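Local coordinates for protein tricorn protease (Thermoplasma acidophilum, PDB 1K32) that acts as a serine protease of the S41 peptidase family that probably cuts peptides released by the proteasome into smaller products, at residues 71-76 with 729-734; 77-82 with 97-102; 53-58 with 67-72; 31-36 with 701-706. One frame throughout, in Å; residues are numbered along the deposited sequence.

The four contacts lie close together, around the propeller sheet that includes strands 54-60, 66-73 and 79-86. Interactions 2 and 3 lie within that sheet and are buried. Interaction 3 joins two strands of a hairpin by backbone bonds and apolar side chains, whereas interaction 2 adds an aspartate that grips backbone N-H groups. Interaction 1 continues from strand 66-73, sharing V71 and M72 with interaction 3. It is partly exposed and relies on an arginine laid over a phenylalanine. Interaction 4 is again buried, but polar and bridged by waters: a turn of the neighbouring sheet meets the start of helix 702-714.

Interaction 1 (71-76 with 729-734); sequences VMRGSS and TDKDPF
R73 lies across the ring of F734, and these two residues bury the most surface in the contact. The R73 chain is extended from CG to NE and carries its guanidinium over the ring. R73 CD sits above one face, 3.7 Å from the centroid of the F734 ring, a CH-pi contact. The guanidinium continues over the rim, with its plane only 9° from that of the ring. The stem of R73 is held from another direction by K731, where R73 CG meets K731 CB at 3.6 Å. A water accepts from R73 NH2 at 2.9 Å and donates to D732 O, so the flat group is also tied to the loop backbone. R73 NE bonds to L52 O outside the contact.

V71 CG1 packs on F734 CZ at 3.6 Å, while V71 O lies at the ring edge. F734 is therefore touched on a face and at an edge by the same strand. T729 adds its methyl group: T729 CG2 rests on G74 O at 3.3 Å. The single direct hydrogen bond across the contact runs from G74 N to K731 O, 2.9 Å long and somewhat bent. G74 CA lies against the proline, 3.9 Å from P733 CB. On the loop side, T729 OG1 accepts from K731 N at 3.1 Å, forming an ST turn.

The contact fastens the loop between strands 723-724 and 741-746 to the end of propeller strand 66-73. Strand 79-86 flanks it: T79 OG1 bonds to both R73 O and F734 N, and Y83 packs against V71, R73 and F734.

Interaction 2 (77-82 with 97-102); sequences LNTADL and YFSGKS
An antiparallel pairing of strands 79-86 and 100-103 in the beta-propeller forms this contact, with D81 holding the turn that leads into the second strand. D81, S99 and F98 meet there through one carboxylate and two successive backbone N-H groups. S99 N donates to D81 OD1 at 2.8 Å, from above the carboxylate plane. F98 N reaches D81 OD2 at 3.0 Å on its syn side and close to that plane. A weak bond from S99 N to D81 OD2 adds to the grip. The carboxylate has further partners in R94, which makes a salt bridge, and in T96 OG1. These bonds hold the carboxylate from several directions, and R94 probably offsets its buried charge. With D81 shortened to an alanine, the N-H groups of F98 and S99 would probably lose their acceptor and R94 its charged mate, and the turn would be freer to shift.

Beyond the turn, A80 and G100 are a hydrogen-bonded pair. A80 N donates to G100 O at 2.9 Å, and the return bond from G100 N to A80 O is weak. T79 and K101 follow as a non-hydrogen-bonded pair. S102 N then bonds to N78 O at 3.0 Å.

T79 CG2 touches S99 OG at 3.4 Å, a hydroxyl that also bonds to F734 O. S102 OG is anti to its backbone N (chi1 176°), and in this position it bonds to R70 NH1. A water donates to L77 O at 2.8 Å and lies close to S102 OG.

Interaction 3 (53-58 with 67-72); sequences GVINNA and IAIRVM
V54 and M72 pair tightly at one end of the beta hairpin formed by strands 54-60 and 66-73 of the propeller. Two backbone bonds join them: V54 N donates to M72 O at 3.0 Å, and M72 N gives V54 O a shorter one of 2.7 Å. The M72 chain turns back at its last torsion (chi3 -76°). This swings CE over the neighbouring strand, 3.7 Å from N56 CB, and close to V54 CG1. On the other face, I55 CG2 meets I69 CG2 at 3.6 Å, and V71 CG2 packs against the backbone of G53.

The pairing is looser farther along. The bond from N56 N to R70 O is long and weak, at 3.4 Å. R70 N donates nearly straight to N57 O. A58 CA points its hydrogen at A68 O, 3.2 Å away, while A58 CB lies 4.1 Å from I67 CG2. The contact is buried almost throughout; G53, at the V54 end, is partly exposed.

R70 stretches over the face that carries M72. Its strongest partner is T109 O, bonded to NE, while NH1 binds F108 O. A leucine in its place would probably leave T109 O and F108 O without this donor. R70 NH2 also makes a weak bond to M72 SD, at 3.3 Å and in the guanidinium plane.

Interaction 4 (31-36 with 701-706); sequences CCDDLW and TRYDLS
D33 and T701 join a type I' beta turn, C31 to D34, to the N-terminus of helix 702-714. The turn connects propeller strands 26-31 and 34-39, and the helix belongs to the C1 domain.

The D33 side chain, which also touches V54, leaves CB with CG anti to the carbonyl carbon (chi1 -49°), which sends the carboxylate toward the helix start. CG stands 3.3 Å from T701 OG1. The tip then divides. OD1 lies 3.4 Å from T701 CB and accepts from a water that accepts from Y703 N, reaching the helix indirectly. OD2 accepts from T701 OG1 at 2.6 Å, on its syn side but 31° out of the carboxylate plane. It also touches Y703 CB at 3.4 Å.

T701 is the N-cap, and it forms a capping box with D704. T701 N donates to D704 OD1 at 3.1 Å, and D704 N returns a weak bond to T701 OG1. D704 OD1 also accepts from K700 N. The T701 hydroxyl thus serves both the helix end and D33. D33 OD2 and D704 OD2 are like charges, and the helix N-terminus probably eases their closeness. A further water accepts from D33 N at 2.8 Å and lies near D704 OD2.

Interaction 1 (71-76 with 729-734)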
# COMPACT_ATOMS: atom_id res chain seq x y z
N VAL A 71 -22.10 51.87 -20.71
CA VAL A 71 -22.24 50.53 -21.23
C VAL A 71 -22.16 49.53 -20.10
O VAL A 71 -21.41 49.73 -19.15
CB VAL A 71 -21.15 50.21 -22.29
CG1 VAL A 71 -19.78 50.44 -21.71
CG2 VAL A 71 -21.27 48.76 -22.76
N MET A 72 -22.95 48.46 -20.18
CA MET A 72 -22.90 47.44 -19.14
C MET A 72 -22.26 46.14 -19.65
O MET A 72 -22.36 45.82 -20.83
CB MET A 72 -24.31 47.15 -18.61
CG MET A 72 -24.94 48.31 -17.85
SD MET A 72 -26.73 48.00 -17.62
CE MET A 72 -27.25 48.37 -19.29
N ARG A 73 -21.57 45.42 -18.77
CA ARG A 73 -20.93 44.15 -19.12
C ARG A 73 -21.15 43.15 -18.01
O ARG A 73 -21.60 43.53 -16.93
CB ARG A 73 -19.43 44.35 -19.38
CG ARG A 73 -19.15 44.87 -20.77
CD ARG A 73 -17.67 45.00 -21.05
NE ARG A 73 -17.44 45.71 -22.31
CZ ARG A 73 -16.25 45.99 -22.81
NH1 ARG A 73 -16.15 46.64 -23.96
NH2 ARG A 73 -15.15 45.62 -22.17
N GLY A 74 -20.81 41.89 -18.26
CA GLY A 74 -21.04 40.84 -17.27
C GLY A 74 -22.34 40.18 -17.74
O GLY A 74 -23.26 40.89 -18.15
N SER A 75 -22.42 38.85 -17.69
CA SER A 75 -23.62 38.15 -18.19
C SER A 75 -24.94 38.77 -17.75
O SER A 75 -25.86 38.91 -18.56
CB SER A 75 -23.58 36.68 -17.78
OG SER A 75 -23.69 36.55 -16.38
N SER A 76 -25.03 39.17 -16.48
CA SER A 76 -26.23 39.80 -15.96
C SER A 76 -26.17 41.34 -15.92
O SER A 76 -26.94 41.99 -15.21
CB SER A 76 -26.54 39.25 -14.56
OG SER A 76 -26.76 37.85 -14.62
N THR A 729 -25.30 39.41 -22.35
CA THR A 729 -24.15 39.65 -23.23
C THR A 729 -23.10 38.58 -22.97
O THR A 729 -23.17 37.88 -21.97
CB THR A 729 -23.53 41.04 -22.93
OG1 THR A 729 -22.36 41.23 -23.73
CG2 THR A 729 -23.12 41.13 -21.46
N ASP A 730 -22.13 38.45 -23.87
CA ASP A 730 -21.06 37.48 -23.63
C ASP A 730 -19.79 38.21 -23.20
O ASP A 730 -18.71 37.62 -23.11
CB ASP A 730 -20.77 36.64 -24.88
CG ASP A 730 -20.46 37.48 -26.10
OD1 ASP A 730 -19.90 38.59 -25.96
OD2 ASP A 730 -20.77 37.03 -27.22
N LYS A 731 -19.92 39.50 -22.92
CA LYS A 731 -18.79 40.33 -22.48
C LYS A 731 -18.42 40.12 -21.01
O LYS A 731 -19.28 40.19 -20.12
CB LYS A 731 -19.09 41.81 -22.69
CG LYS A 731 -19.34 42.24 -24.13
CD LYS A 731 -18.07 42.26 -24.94
CE LYS A 731 -18.30 42.90 -26.30
NZ LYS A 731 -17.05 42.97 -27.09
N ASP A 732 -17.13 39.88 -20.76
CA ASP A 732 -16.65 39.70 -19.39
C ASP A 732 -16.95 40.99 -18.62
O ASP A 732 -16.92 42.08 -19.18
CB ASP A 732 -15.14 39.43 -19.36
CG ASP A 732 -14.76 38.14 -20.06
OD1 ASP A 732 -15.33 37.08 -19.74
OD2 ASP A 732 -13.86 38.19 -20.93
N PRO A 733 -17.25 40.87 -17.32
CA PRO A 733 -17.55 42.05 -16.52
C PRO A 733 -16.38 43.05 -16.49
O PRO A 733 -15.22 42.69 -16.69
CB PRO A 733 -17.85 41.46 -15.14
CG PRO A 733 -17.02 40.22 -15.11
CD PRO A 733 -17.21 39.65 -16.50
N PHE A 734 -16.71 44.32 -16.28
CA PHE A 734 -15.69 45.36 -16.21
C PHE A 734 -14.85 45.08 -14.98
O PHE A 734 -15.35 44.58 -13.98
CB PHE A 734 -16.32 46.75 -16.11
CG PHE A 734 -16.71 47.32 -17.45
CD1 PHE A 734 -15.74 47.62 -18.40
CD2 PHE A 734 -18.05 47.55 -17.76
CE1 PHE A 734 -16.10 48.15 -19.65
CE2 PHE A 734 -18.42 48.07 -18.99
CZ PHE A 734 -17.44 48.37 -19.95
O HOH W 1 -14.73 43.40 -20.30

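Interaction 2 (77-82 with 97-102)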
# COMPACT_ATOMS: atom_id res chain seq x y z
N LEU A 77 -25.26 41.91 -16.72
CA LEU A 77 -25.09 43.36 -16.78
C LEU A 77 -24.91 43.91 -15.36
O LEU A 77 -25.48 44.95 -15.00
CB LEU A 77 -26.30 44.03 -17.47
CG LEU A 77 -26.70 43.49 -18.86
CD1 LEU A 77 -27.80 44.36 -19.52
CD2 LEU A 77 -25.46 43.46 -19.74
N ASN A 78 -24.13 43.21 -14.55
CA ASN A 78 -23.89 43.65 -13.19
C ASN A 78 -22.78 44.71 -13.03
O ASN A 78 -22.60 45.25 -11.94
CB ASN A 78 -23.60 42.43 -12.27
CG ASN A 78 -22.41 41.60 -12.73
OD1 ASN A 78 -21.58 41.21 -11.91
ND2 ASN A 78 -22.33 41.31 -14.02
N THR A 79 -22.04 45.01 -14.11
CA THR A 79 -21.00 46.04 -14.03
C THR A 79 -21.19 47.11 -15.10
O THR A 79 -21.76 46.85 -16.16
CB THR A 79 -19.55 45.46 -14.17
OG1 THR A 79 -19.39 44.88 -15.47
CG2 THR A 79 -19.27 44.39 -13.09
N ALA A 80 -20.73 48.32 -14.81
CA ALA A 80 -20.85 49.41 -15.76
C ALA A 80 -19.68 50.38 -15.69
O ALA A 80 -19.00 50.50 -14.66
CB ALA A 80 -22.17 50.18 -15.51
N ASP A 81 -19.43 51.04 -16.82
CA ASP A 81 -18.39 52.06 -16.92
C ASP A 81 -18.71 52.97 -18.10
O ASP A 81 -19.53 52.61 -18.96
CB ASP A 81 -17.01 51.41 -17.04
CG ASP A 81 -16.26 51.37 -15.69
OD1 ASP A 81 -15.53 50.39 -15.44
OD2 ASP A 81 -16.39 52.33 -14.89
N LEU A 82 -18.10 54.15 -18.14
CA LEU A 82 -18.39 55.09 -19.21
C LEU A 82 -17.31 55.24 -20.29
O LEU A 82 -16.11 55.06 -20.01
CB LEU A 82 -18.69 56.46 -18.60
CG LEU A 82 -19.65 56.48 -17.40
CD1 LEU A 82 -19.74 57.91 -16.89
CD2 LEU A 82 -21.05 55.94 -17.77
N TYR A 97 -12.83 53.44 -14.95
CA TYR A 97 -12.41 52.09 -14.66
C TYR A 97 -12.85 51.75 -13.24
O TYR A 97 -12.07 51.22 -12.44
CB TYR A 97 -10.90 51.97 -14.80
CG TYR A 97 -10.42 52.20 -16.21
CD1 TYR A 97 -10.36 53.49 -16.74
CD2 TYR A 97 -10.03 51.13 -17.02
CE1 TYR A 97 -9.92 53.71 -18.05
CE2 TYR A 97 -9.59 51.34 -18.33
CZ TYR A 97 -9.54 52.64 -18.83
OH TYR A 97 -9.09 52.87 -20.11
N PHE A 98 -14.11 52.06 -12.95
CA PHE A 98 -14.69 51.81 -11.64
C PHE A 98 -15.41 50.47 -11.55
O PHE A 98 -15.49 49.86 -10.48
CB PHE A 98 -15.71 52.91 -11.31
CG PHE A 98 -15.12 54.29 -11.21
CD1 PHE A 98 -15.85 55.40 -11.68
CD2 PHE A 98 -13.86 54.50 -10.66
CE1 PHE A 98 -15.31 56.68 -11.60
CE2 PHE A 98 -13.32 55.78 -10.58
CZ PHE A 98 -14.04 56.87 -11.04
N SER A 99 -15.94 50.00 -12.67
CA SER A 99 -16.73 48.78 -12.69
C SER A 99 -17.88 48.97 -11.70
O SER A 99 -18.11 48.15 -10.83
CB SER A 99 -15.88 47.56 -12.30
OG SER A 99 -16.66 46.38 -12.33
N GLY A 100 -18.60 50.09 -11.82
CA GLY A 100 -19.71 50.33 -10.92
C GLY A 100 -20.74 49.20 -10.91
O GLY A 100 -21.01 48.60 -11.95
N LYS A 101 -21.30 48.91 -9.74
CA LYS A 101 -22.31 47.85 -9.64
C LYS A 101 -23.60 48.35 -10.28
O LYS A 101 -23.95 49.52 -10.16
CB LYS A 101 -22.60 47.51 -8.18
CG LYS A 101 -21.41 47.03 -7.37
CD LYS A 101 -21.86 46.74 -5.94
CE LYS A 101 -20.72 46.26 -5.06
NZ LYS A 101 -21.25 45.82 -3.73
N SER A 102 -24.33 47.46 -10.94
CA SER A 102 -25.56 47.86 -11.61
C SER A 102 -26.63 46.78 -11.55
O SER A 102 -26.31 45.59 -11.57
CB SER A 102 -25.23 48.20 -13.07
OG SER A 102 -26.37 48.52 -13.85
O HOH W 2 -27.76 46.51 -14.56

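Interaction 3 (53-58 with 67-72)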
# COMPACT_ATOMS: atom_id res chain seq x y z
N GLY A 53 -20.76 46.20 -25.47
CA GLY A 53 -21.46 45.59 -24.36
C GLY A 53 -22.83 46.21 -24.52
O GLY A 53 -23.15 46.71 -25.60
N VAL A 54 -23.64 46.22 -23.47
CA VAL A 54 -24.99 46.79 -23.58
C VAL A 54 -25.09 48.26 -23.20
O VAL A 54 -24.96 48.61 -22.03
CB VAL A 54 -26.00 46.02 -22.71
CG1 VAL A 54 -27.37 46.66 -22.83
CG2 VAL A 54 -26.05 44.56 -23.15
N ILE A 55 -25.36 49.11 -24.19
CA ILE A 55 -25.51 50.54 -23.95
C ILE A 55 -26.96 50.88 -23.56
O ILE A 55 -27.90 50.44 -24.22
CB ILE A 55 -25.12 51.33 -25.20
CG1 ILE A 55 -23.67 51.01 -25.58
CG2 ILE A 55 -25.34 52.82 -24.95
CD1 ILE A 55 -23.24 51.54 -26.94
N ASN A 56 -27.13 51.65 -22.49
CA ASN A 56 -28.47 52.03 -22.04
C ASN A 56 -28.65 53.55 -21.99
O ASN A 56 -29.77 54.04 -21.81
CB ASN A 56 -28.77 51.44 -20.66
CG ASN A 56 -28.11 52.22 -19.54
OD1 ASN A 56 -28.78 52.92 -18.77
ND2 ASN A 56 -26.80 52.11 -19.46
N ASN A 57 -27.56 54.29 -22.15
CA ASN A 57 -27.60 55.75 -22.11
C ASN A 57 -26.48 56.34 -22.95
O ASN A 57 -25.39 55.79 -23.01
CB ASN A 57 -27.50 56.26 -20.67
CG ASN A 57 -27.92 57.72 -20.53
OD1 ASN A 57 -28.79 58.18 -21.25
ND2 ASN A 57 -27.31 58.45 -19.59
N ALA A 58 -26.76 57.47 -23.60
CA ALA A 58 -25.78 58.16 -24.44
C ALA A 58 -26.17 59.63 -24.44
O ALA A 58 -27.33 59.96 -24.72
CB ALA A 58 -25.81 57.61 -25.87
N ILE A 67 -19.74 62.29 -27.58
CA ILE A 67 -20.87 61.63 -26.95
C ILE A 67 -20.40 60.79 -25.77
O ILE A 67 -19.49 59.97 -25.90
CB ILE A 67 -21.63 60.72 -27.95
CG1 ILE A 67 -22.19 61.56 -29.10
CG2 ILE A 67 -22.74 59.95 -27.23
CD1 ILE A 67 -22.79 60.74 -30.21
N ALA A 68 -21.02 61.00 -24.61
CA ALA A 68 -20.67 60.23 -23.42
C ALA A 68 -21.58 59.00 -23.41
O ALA A 68 -22.79 59.10 -23.63
CB ALA A 68 -20.88 61.07 -22.18
N ILE A 69 -21.01 57.83 -23.14
CA ILE A 69 -21.77 56.59 -23.19
C ILE A 69 -21.66 55.68 -21.97
O ILE A 69 -20.56 55.46 -21.44
CB ILE A 69 -21.34 55.77 -24.43
CG1 ILE A 69 -21.49 56.61 -25.70
CG2 ILE A 69 -22.17 54.50 -24.52
CD1 ILE A 69 -20.89 55.97 -26.95
N ARG A 70 -22.79 55.13 -21.54
CA ARG A 70 -22.81 54.18 -20.42
C ARG A 70 -23.02 52.78 -21.00
O ARG A 70 -23.99 52.52 -21.71
CB ARG A 70 -23.94 54.49 -19.42
CG ARG A 70 -23.93 53.51 -18.22
CD ARG A 70 -24.99 53.82 -17.16
NE ARG A 70 -24.91 52.95 -15.97
CZ ARG A 70 -25.38 51.70 -15.90
NH1 ARG A 70 -25.28 51.01 -14.78
NH2 ARG A 70 -25.96 51.14 -16.95
N VAL A 71 -22.10 51.87 -20.71
CA VAL A 71 -22.24 50.53 -21.23
C VAL A 71 -22.16 49.53 -20.10
O VAL A 71 -21.41 49.73 -19.15
CB VAL A 71 -21.15 50.21 -22.29
CG1 VAL A 71 -19.78 50.44 -21.71
CG2 VAL A 71 -21.27 48.76 -22.76
N MET A 72 -22.95 48.46 -20.18
CA MET A 72 -22.90 47.44 -19.14
C MET A 72 -22.26 46.14 -19.65
O MET A 72 -22.36 45.82 -20.83
CB MET A 72 -24.31 47.15 -18.61
CG MET A 72 -24.94 48.31 -17.85
SD MET A 72 -26.73 48.00 -17.62
CE MET A 72 -27.25 48.37 -19.29

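Interaction 4 (31-36 with 701-706)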
# COMPACT_ATOMS: atom_id res chain seq x y z
N CYS A 31 -30.55 50.76 -30.04
CA CYS A 31 -31.29 49.75 -30.78
C CYS A 31 -30.38 48.53 -30.80
O CYS A 31 -29.23 48.63 -31.24
CB CYS A 31 -31.59 50.20 -32.21
SG CYS A 31 -32.38 48.93 -33.23
N CYS A 32 -30.90 47.40 -30.34
CA CYS A 32 -30.14 46.15 -30.26
C CYS A 32 -28.87 46.33 -29.40
O CYS A 32 -27.81 45.80 -29.72
CB CYS A 32 -29.75 45.65 -31.66
SG CYS A 32 -31.13 45.09 -32.71
N ASP A 33 -29.01 47.09 -28.32
CA ASP A 33 -27.91 47.33 -27.38
C ASP A 33 -26.79 48.21 -27.92
O ASP A 33 -25.84 48.52 -27.22
CB ASP A 33 -27.31 45.99 -26.93
CG ASP A 33 -28.36 45.00 -26.47
OD1 ASP A 33 -27.99 43.83 -26.22
OD2 ASP A 33 -29.55 45.37 -26.36
N ASP A 34 -26.89 48.62 -29.18
CA ASP A 34 -25.87 49.47 -29.79
C ASP A 34 -26.38 50.90 -29.93
O ASP A 34 -27.56 51.16 -29.76
CB ASP A 34 -25.48 48.89 -31.15
CG ASP A 34 -24.69 47.59 -31.03
OD1 ASP A 34 -24.73 46.76 -31.96
OD2 ASP A 34 -24.01 47.39 -30.01
N LEU A 35 -25.48 51.83 -30.24
CA LEU A 35 -25.86 53.24 -30.37
C LEU A 35 -26.03 53.60 -31.83
O LEU A 35 -25.19 53.27 -32.67
CB LEU A 35 -24.78 54.14 -29.76
CG LEU A 35 -25.16 55.38 -28.93
CD1 LEU A 35 -24.08 56.45 -29.10
CD2 LEU A 35 -26.53 55.91 -29.33
N TRP A 36 -27.11 54.31 -32.14
CA TRP A 36 -27.37 54.71 -33.52
C TRP A 36 -27.55 56.22 -33.61
O TRP A 36 -27.83 56.88 -32.62
CB TRP A 36 -28.64 54.04 -34.05
CG TRP A 36 -28.59 52.54 -34.14
CD1 TRP A 36 -28.59 51.66 -33.10
CD2 TRP A 36 -28.55 51.75 -35.34
NE1 TRP A 36 -28.57 50.37 -33.57
CE2 TRP A 36 -28.55 50.40 -34.94
CE3 TRP A 36 -28.53 52.06 -36.70
CZ2 TRP A 36 -28.51 49.35 -35.86
CZ3 TRP A 36 -28.49 51.01 -37.63
CH2 TRP A 36 -28.48 49.67 -37.20
N THR A 701 -32.76 41.50 -28.65
CA THR A 701 -31.77 41.12 -27.65
C THR A 701 -32.42 40.92 -26.28
O THR A 701 -33.55 41.38 -26.03
CB THR A 701 -30.64 42.18 -27.53
OG1 THR A 701 -31.18 43.39 -26.97
CG2 THR A 701 -30.04 42.48 -28.91
N ARG A 702 -31.70 40.25 -25.39
CA ARG A 702 -32.22 39.99 -24.06
C ARG A 702 -32.51 41.30 -23.34
O ARG A 702 -33.41 41.36 -22.53
CB ARG A 702 -31.25 39.15 -23.23
CG ARG A 702 -31.75 38.85 -21.82
CD ARG A 702 -32.98 37.93 -21.84
NE ARG A 702 -33.53 37.71 -20.51
CZ ARG A 702 -34.21 38.62 -19.81
NH1 ARG A 702 -34.67 38.34 -18.60
NH2 ARG A 702 -34.45 39.81 -20.33
N TYR A 703 -31.73 42.33 -23.62
CA TYR A 703 -31.96 43.63 -23.01
C TYR A 703 -33.30 44.22 -23.47
O TYR A 703 -34.02 44.80 -22.66
CB TYR A 703 -30.84 44.61 -23.33
CG TYR A 703 -30.91 45.85 -22.46
CD1 TYR A 703 -30.88 45.73 -21.08
CD2 TYR A 703 -31.03 47.12 -23.01
CE1 TYR A 703 -30.96 46.85 -20.25
CE2 TYR A 703 -31.12 48.26 -22.19
CZ TYR A 703 -31.08 48.11 -20.81
OH TYR A 703 -31.16 49.19 -19.97
N ASP A 704 -33.59 44.10 -24.76
CA ASP A 704 -34.84 44.57 -25.35
C ASP A 704 -36.00 43.92 -24.61
O ASP A 704 -36.94 44.60 -24.19
CB ASP A 704 -34.93 44.15 -26.83
CG ASP A 704 -33.99 44.92 -27.72
OD1 ASP A 704 -33.75 44.47 -28.86
OD2 ASP A 704 -33.50 45.99 -27.30
N LEU A 705 -35.91 42.60 -24.43
CA LEU A 705 -36.95 41.83 -23.76
C LEU A 705 -37.15 42.32 -22.33
O LEU A 705 -38.28 42.38 -21.85
CB LEU A 705 -36.58 40.34 -23.74
CG LEU A 705 -37.74 39.32 -23.77
CD1 LEU A 705 -37.30 38.04 -23.08
CD2 LEU A 705 -38.97 39.86 -23.09
N SER A 706 -36.06 42.66 -21.65
CA SER A 706 -36.13 43.15 -20.28
C SER A 706 -36.93 44.44 -20.20
O SER A 706 -37.77 44.61 -19.32
CB SER A 706 -34.71 43.41 -19.75
OG SER A 706 -34.75 44.16 -18.55
O HOH W 3 -33.41 47.29 -29.66
O HOH W 4 -29.06 42.13 -24.51
O HOH W 5 -31.35 47.61 -26.97